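Local coordinates for hypothetical protein (Leishmania major, PDB 1R75) that is of unknown function and folds as an all-beta domain of the DUF1935 family, with two antiparallel sheets packed on each other, at residues R51-Y56 / T121-D126; V105-R108 / T112-F115. All coordinates share one frame; numbering follows the deposited sequence.

Contact 1 of 2, residues R51-Y56 / T121-D126; sequences RRWAFY and TGWRVD
Trp53 and Trp123 meet in a T-shaped (edge-to-face) stack that bridges the two antiparallel sheets of this beta-sandwich-like fold. Trp53 lies on strand 52-57 of the five-stranded sheet, and Trp123 opens strand 123-132, an outermost strand of the four-stranded sheet. The backbones stay far apart, with 12.6 Å between Trp53 CA and Trp123 CA, and the two indoles span the gap between them; no hydrogen bond joins the segments. Trp53 is the member that presents its edge. Its CG is anti to its own carbonyl carbon (chi1 -72°), and the six-membered ring reaches across to the facing sheet. Trp123 offers a face instead: its CG sits between backbone N and carbonyl carbon (chi1 59°), and the indole lies across the oncoming edge. The two ring planes stand 76° apart, and the centroids of the Trp53 six-membered ring and the Trp123 five-membered ring are separated by 5.0 Å. The contact is small, burying 98 Å² in all, and lies between a buried indole and a partly exposed one. Other side chains extend it: Arg44 of strand 42-47 makes a cation-pi contact with Trp53 and also touches Trp123, while Phe70 of strand 62-71 packs against Trp123. At its start, segment 51-56 forms a G1 beta bulge, with Arg51 and Arg52 together opposite Asp47 of strand 42-47. The touching itself narrows to one corner of the Trp53 ring, where CH2 stands over the centre of the Trp123 indole, 3.5 Å from Trp123 CD2, while the neighbouring Trp53 CZ2 lies 4.1 Å from Trp123 NE1.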
loop_
_atom_site.group_PDB
_atom_site.type_symbol
_atom_site.label_atom_id
_atom_site.label_comp_id
_atom_site.label_asym_id
_atom_site.label_seq_id
_atom_site.Cartn_x
_atom_site.Cartn_y
_atom_site.Cartn_z
ATOM N N ARG A 51 3.981 -12.163 8.086
ATOM C CA ARG A 51 2.782 -12.308 7.262
ATOM C C ARG A 51 2.061 -10.935 7.035
ATOM O O ARG A 51 0.865 -10.807 7.234
ATOM C CB ARG A 51 1.854 -13.354 7.809
ATOM C CG ARG A 51 2.413 -14.786 7.541
ATOM C CD ARG A 51 1.616 -15.961 8.159
ATOM N NE ARG A 51 0.154 -15.898 8.029
ATOM C CZ ARG A 51 -0.690 -15.812 9.075
ATOM N NH1 ARG A 51 -0.233 -15.711 10.331
ATOM N NH2 ARG A 51 -2.005 -15.786 8.880
ATOM N N ARG A 52 2.832 -9.997 6.577
ATOM C CA ARG A 52 2.452 -8.585 6.569
ATOM C C ARG A 52 2.815 -7.927 5.267
ATOM O O ARG A 52 3.891 -8.172 4.678
ATOM C CB ARG A 52 3.251 -7.965 7.662
ATOM C CG ARG A 52 3.032 -6.601 7.998
ATOM C CD ARG A 52 3.753 -6.343 9.406
ATOM N NE ARG A 52 5.220 -6.248 9.289
ATOM C CZ ARG A 52 6.072 -6.438 10.293
ATOM N NH1 ARG A 52 5.637 -6.732 11.555
ATOM N NH2 ARG A 52 7.350 -6.297 10.070
ATOM N N TRP A 53 1.949 -7.021 4.834
ATOM C CA TRP A 53 2.235 -6.156 3.705
ATOM C C TRP A 53 2.222 -4.701 4.105
ATOM O O TRP A 53 1.374 -4.286 4.937
ATOM C CB TRP A 53 1.161 -6.281 2.692
ATOM C CG TRP A 53 1.052 -7.492 1.901
ATOM C CD1 TRP A 53 1.699 -8.679 2.030
ATOM C CD2 TRP A 53 0.164 -7.632 0.776
ATOM N NE1 TRP A 53 1.257 -9.578 1.055
ATOM C CE2 TRP A 53 0.290 -8.958 0.294
ATOM C CE3 TRP A 53 -0.752 -6.777 0.159
ATOM C CZ2 TRP A 53 -0.459 -9.417 -0.825
ATOM C CZ3 TRP A 53 -1.464 -7.241 -0.996
ATOM C CH2 TRP A 53 -1.342 -8.522 -1.417
ATOM N N ALA A 54 3.094 -3.965 3.481
ATOM C CA ALA A 54 3.189 -2.552 3.552
ATOM C C ALA A 54 3.421 -1.961 2.164
ATOM O O ALA A 54 3.811 -2.670 1.255
ATOM C CB ALA A 54 4.306 -2.161 4.462
ATOM N N PHE A 55 3.116 -0.670 2.022
ATOM C CA PHE A 55 3.385 0.097 0.808
ATOM C C PHE A 55 4.331 1.243 1.114
ATOM O O PHE A 55 4.247 1.911 2.175
ATOM C CB PHE A 55 2.071 0.668 0.250
ATOM C CG PHE A 55 1.204 -0.351 -0.331
ATOM C CD1 PHE A 55 1.570 -1.014 -1.486
ATOM C CD2 PHE A 55 -0.011 -0.660 0.270
ATOM C CE1 PHE A 55 0.668 -2.004 -2.070
ATOM C CE2 PHE A 55 -0.881 -1.594 -0.288
ATOM C CZ PHE A 55 -0.501 -2.307 -1.446
ATOM N N TYR A 56 5.245 1.463 0.194
ATOM C CA TYR A 56 6.181 2.572 0.254
ATOM C C TYR A 56 6.014 3.413 -1.018
ATOM O O TYR A 56 5.952 2.859 -2.113
ATOM C CB TYR A 56 7.633 2.051 0.439
ATOM C CG TYR A 56 8.654 3.120 0.199
ATOM C CD1 TYR A 56 8.775 4.193 1.085
ATOM C CD2 TYR A 56 9.462 3.098 -0.917
ATOM C CE1 TYR A 56 9.654 5.234 0.834
ATOM C CE2 TYR A 56 10.350 4.135 -1.184
ATOM C CZ TYR A 56 10.464 5.158 -0.293
ATOM O OH TYR A 56 11.312 6.175 -0.521
ATOM N N THR A 121 -4.998 -14.931 0.022
ATOM C CA THR A 121 -5.303 -15.913 -1.025
ATOM C C THR A 121 -5.350 -15.133 -2.333
ATOM O O THR A 121 -4.346 -14.492 -2.663
ATOM C CB THR A 121 -6.568 -16.681 -0.777
ATOM O OG1 THR A 121 -7.721 -15.812 -0.697
ATOM C CG2 THR A 121 -6.456 -17.450 0.547
ATOM N N GLY A 122 -6.448 -15.145 -3.056
ATOM C CA GLY A 122 -6.584 -14.328 -4.261
ATOM C C GLY A 122 -6.695 -12.853 -3.865
ATOM O O GLY A 122 -7.344 -12.518 -2.849
ATOM N N TRP A 123 -6.102 -11.962 -4.659
ATOM C CA TRP A 123 -6.256 -10.551 -4.449
ATOM C C TRP A 123 -6.078 -9.887 -5.773
ATOM O O TRP A 123 -5.435 -10.474 -6.682
ATOM C CB TRP A 123 -5.201 -10.011 -3.514
ATOM C CG TRP A 123 -3.745 -10.206 -3.936
ATOM C CD1 TRP A 123 -3.012 -11.342 -3.776
ATOM C CD2 TRP A 123 -2.886 -9.264 -4.524
ATOM N NE1 TRP A 123 -1.747 -11.177 -4.244
ATOM C CE2 TRP A 123 -1.631 -9.902 -4.713
ATOM C CE3 TRP A 123 -3.042 -7.980 -4.995
ATOM C CZ2 TRP A 123 -0.548 -9.281 -5.272
ATOM C CZ3 TRP A 123 -1.926 -7.338 -5.548
ATOM C CH2 TRP A 123 -0.687 -7.990 -5.673
ATOM N N ARG A 124 -6.586 -8.688 -5.887
ATOM C CA ARG A 124 -6.398 -7.855 -7.095
ATOM C C ARG A 124 -6.474 -6.399 -6.731
ATOM O O ARG A 124 -7.204 -6.007 -5.844
ATOM C CB ARG A 124 -7.377 -8.140 -8.237
ATOM C CG ARG A 124 -8.767 -7.914 -7.988
ATOM C CD ARG A 124 -9.624 -8.537 -9.106
ATOM N NE ARG A 124 -9.484 -7.602 -10.188
ATOM C CZ ARG A 124 -10.385 -6.638 -10.469
ATOM N NH1 ARG A 124 -11.549 -6.560 -9.818
ATOM N NH2 ARG A 124 -10.130 -5.755 -11.421
ATOM N N VAL A 125 -5.712 -5.593 -7.434
ATOM C CA VAL A 125 -5.891 -4.160 -7.302
ATOM C C VAL A 125 -7.252 -3.690 -7.746
ATOM O O VAL A 125 -7.679 -3.910 -8.890
ATOM C CB VAL A 125 -4.821 -3.391 -8.003
ATOM C CG1 VAL A 125 -5.170 -1.869 -7.919
ATOM C CG2 VAL A 125 -3.500 -3.714 -7.431
ATOM N N ASP A 126 -7.955 -2.976 -6.866
ATOM C CA ASP A 126 -9.249 -2.428 -7.162
ATOM C C ASP A 126 -9.117 -0.984 -7.658
ATOM O O ASP A 126 -9.721 -0.606 -8.694
ATOM C CB ASP A 126 -10.087 -2.459 -5.909
ATOM C CG ASP A 126 -11.412 -1.790 -6.074
ATOM O OD1 ASP A 126 -12.232 -2.295 -6.874
ATOM O OD2 ASP A 126 -11.717 -0.748 -5.442
#

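Contact 2 of 2, residues V105-R108 / T112-F115; sequences VDVR and TQMF
Gln113 reaches across from strand 112-117 and donates a hydrogen bond to the backbone carbonyl of Asp106 on strand 100-107. The amide nitrogen NE2 of Gln113 lies 3.2 Å from Asp106 O, almost straight ahead of the carbonyl (C=O...N angle 174°). The bond is nevertheless bent at the hydrogen, and the acceptor stands 23° out of the amide plane. A bend in the glutamine chain (chi2 -84°) turns the amide toward that carbonyl. Polar contacts continue at the guanidinium of Arg108: water 1 accepts from Arg108 NH2 at 3.0 Å and, more weakly, from Gln113 NE2, linking the two side chains. The amide nitrogen lies at the guanidinium edge, but NE2 and Arg108 NH1 are both donors and do not bond; NH1 has its salt bridge with Glu111, in the short connection between the strands. Van der Waals packing accounts for the rest. The two methyls of Val105 divide the work, CG2 resting against the Gln113 amide, 3.9 Å from NE2, and CG1 meeting the Phe115 ring obliquely, 3.8 Å from CD1. Val107 CG2 lies 4.2 Å from the CG methylene of Gln113. Residues 105-107 and 112-115 run antiparallel, with their axes 7.4 Å apart at the closest, too far for the backbone ladder of adjacent strands. Each instead pairs within its own sheet: Val105 and Val107 with Val66 and Ile64 of strand 62-71, Gln113 and Phe115 with Phe55 and Trp53 of strand 52-57. The contact therefore lies where the chain turns from one sheet into the other, with Phe115 reaching across to Val68 and Phe70 of strand 62-71.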
loop_
_atom_site.group_PDB
_atom_site.type_symbol
_atom_site.label_atom_id
_atom_site.label_comp_id
_atom_site.label_asym_id
_atom_site.label_seq_id
_atom_site.Cartn_x
_atom_site.Cartn_y
_atom_site.Cartn_z
ATOM N N VAL A 105 -5.805 2.384 1.615
ATOM C CA VAL A 105 -4.985 3.293 2.398
ATOM C C VAL A 105 -4.471 4.379 1.436
ATOM O O VAL A 105 -4.334 4.168 0.227
ATOM C CB VAL A 105 -3.800 2.538 3.140
ATOM C CG1 VAL A 105 -2.733 2.100 2.163
ATOM C CG2 VAL A 105 -3.277 3.340 4.347
ATOM N N ASP A 106 -4.201 5.546 1.988
ATOM C CA ASP A 106 -3.424 6.559 1.258
ATOM C C ASP A 106 -1.981 6.607 1.706
ATOM O O ASP A 106 -1.730 6.510 2.868
ATOM C CB ASP A 106 -4.069 7.922 1.499
ATOM C CG ASP A 106 -5.484 7.970 1.011
ATOM O OD1 ASP A 106 -5.773 7.431 -0.090
ATOM O OD2 ASP A 106 -6.411 8.515 1.669
ATOM N N VAL A 107 -1.028 6.802 0.785
ATOM C CA VAL A 107 0.344 6.720 1.105
ATOM C C VAL A 107 1.001 8.056 0.635
ATOM O O VAL A 107 1.057 8.357 -0.574
ATOM C CB VAL A 107 1.036 5.587 0.399
ATOM C CG1 VAL A 107 2.454 5.393 0.920
ATOM C CG2 VAL A 107 0.236 4.316 0.496
ATOM N N ARG A 108 1.423 8.854 1.608
ATOM C CA ARG A 108 1.972 10.168 1.327
ATOM C C ARG A 108 3.380 10.022 0.795
ATOM O O ARG A 108 4.038 8.952 0.926
ATOM C CB ARG A 108 1.946 11.048 2.581
ATOM C CG ARG A 108 0.530 11.387 2.991
ATOM C CD ARG A 108 0.440 11.969 4.387
ATOM N NE ARG A 108 -0.845 11.685 5.053
ATOM C CZ ARG A 108 -1.352 10.445 5.382
ATOM N NH1 ARG A 108 -0.722 9.279 5.117
ATOM N NH2 ARG A 108 -2.552 10.381 5.966
ATOM N N THR A 112 5.980 5.090 4.402
ATOM C CA THR A 112 5.606 3.667 4.475
ATOM C C THR A 112 4.264 3.522 5.241
ATOM O O THR A 112 4.141 4.080 6.341
ATOM C CB THR A 112 6.697 2.857 5.201
ATOM O OG1 THR A 112 7.962 2.983 4.521
ATOM C CG2 THR A 112 6.500 1.343 5.095
ATOM N N GLN A 113 3.250 2.890 4.654
ATOM C CA GLN A 113 2.002 2.545 5.312
ATOM C C GLN A 113 1.923 1.031 5.478
ATOM O O GLN A 113 1.882 0.308 4.480
ATOM C CB GLN A 113 0.787 3.127 4.527
ATOM C CG GLN A 113 0.684 4.603 4.676
ATOM C CD GLN A 113 -0.073 4.978 5.990
ATOM O OE1 GLN A 113 0.029 4.292 6.992
ATOM N NE2 GLN A 113 -0.856 6.004 5.939
ATOM N N MET A 114 1.781 0.538 6.728
ATOM C CA MET A 114 1.327 -0.845 6.982
ATOM C C MET A 114 -0.103 -0.997 6.402
ATOM O O MET A 114 -0.926 -0.101 6.477
ATOM C CB MET A 114 1.313 -1.107 8.509
ATOM C CG MET A 114 2.690 -1.047 9.089
ATOM S SD MET A 114 3.718 -2.455 8.382
ATOM C CE MET A 114 4.798 -1.410 8.134
ATOM N N PHE A 115 -0.342 -2.137 5.776
ATOM C CA PHE A 115 -1.545 -2.385 5.067
ATOM C C PHE A 115 -2.366 -3.494 5.656
ATOM O O PHE A 115 -3.526 -3.262 6.194
ATOM C CB PHE A 115 -1.150 -2.619 3.617
ATOM C CG PHE A 115 -2.332 -2.676 2.677
ATOM C CD1 PHE A 115 -3.240 -1.654 2.654
ATOM C CD2 PHE A 115 -2.514 -3.782 1.779
ATOM C CE1 PHE A 115 -4.328 -1.679 1.755
ATOM C CE2 PHE A 115 -3.636 -3.820 0.955
ATOM C CZ PHE A 115 -4.509 -2.745 0.931
HETATM O O HOH W 1 -3.292 7.511 6.384
#

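How the contacts relate
Both contacts join the same two sheets, and their centres lie about 12 Å apart. Contact 2 closes a short crossing between strands 100-107 and 112-117, whereas contact 1 joins segments 65 residues apart in sequence, an interval that includes all of contact 2. Strands 52-57 and 112-117 are direct neighbours, so the contacts share a backbone ladder: Phe55 O lies 2.8 Å from Gln113 N and Trp53 O lies 2.9 Å from Phe115 N, both probable hydrogen bonds. Aromatic packing also connects them, with Phe55 CE2 3.4 Å from Phe115 CD2 in an edge-to-face pair. No ligand site has been assigned; on the geometry, both contacts are packing between the two sheets.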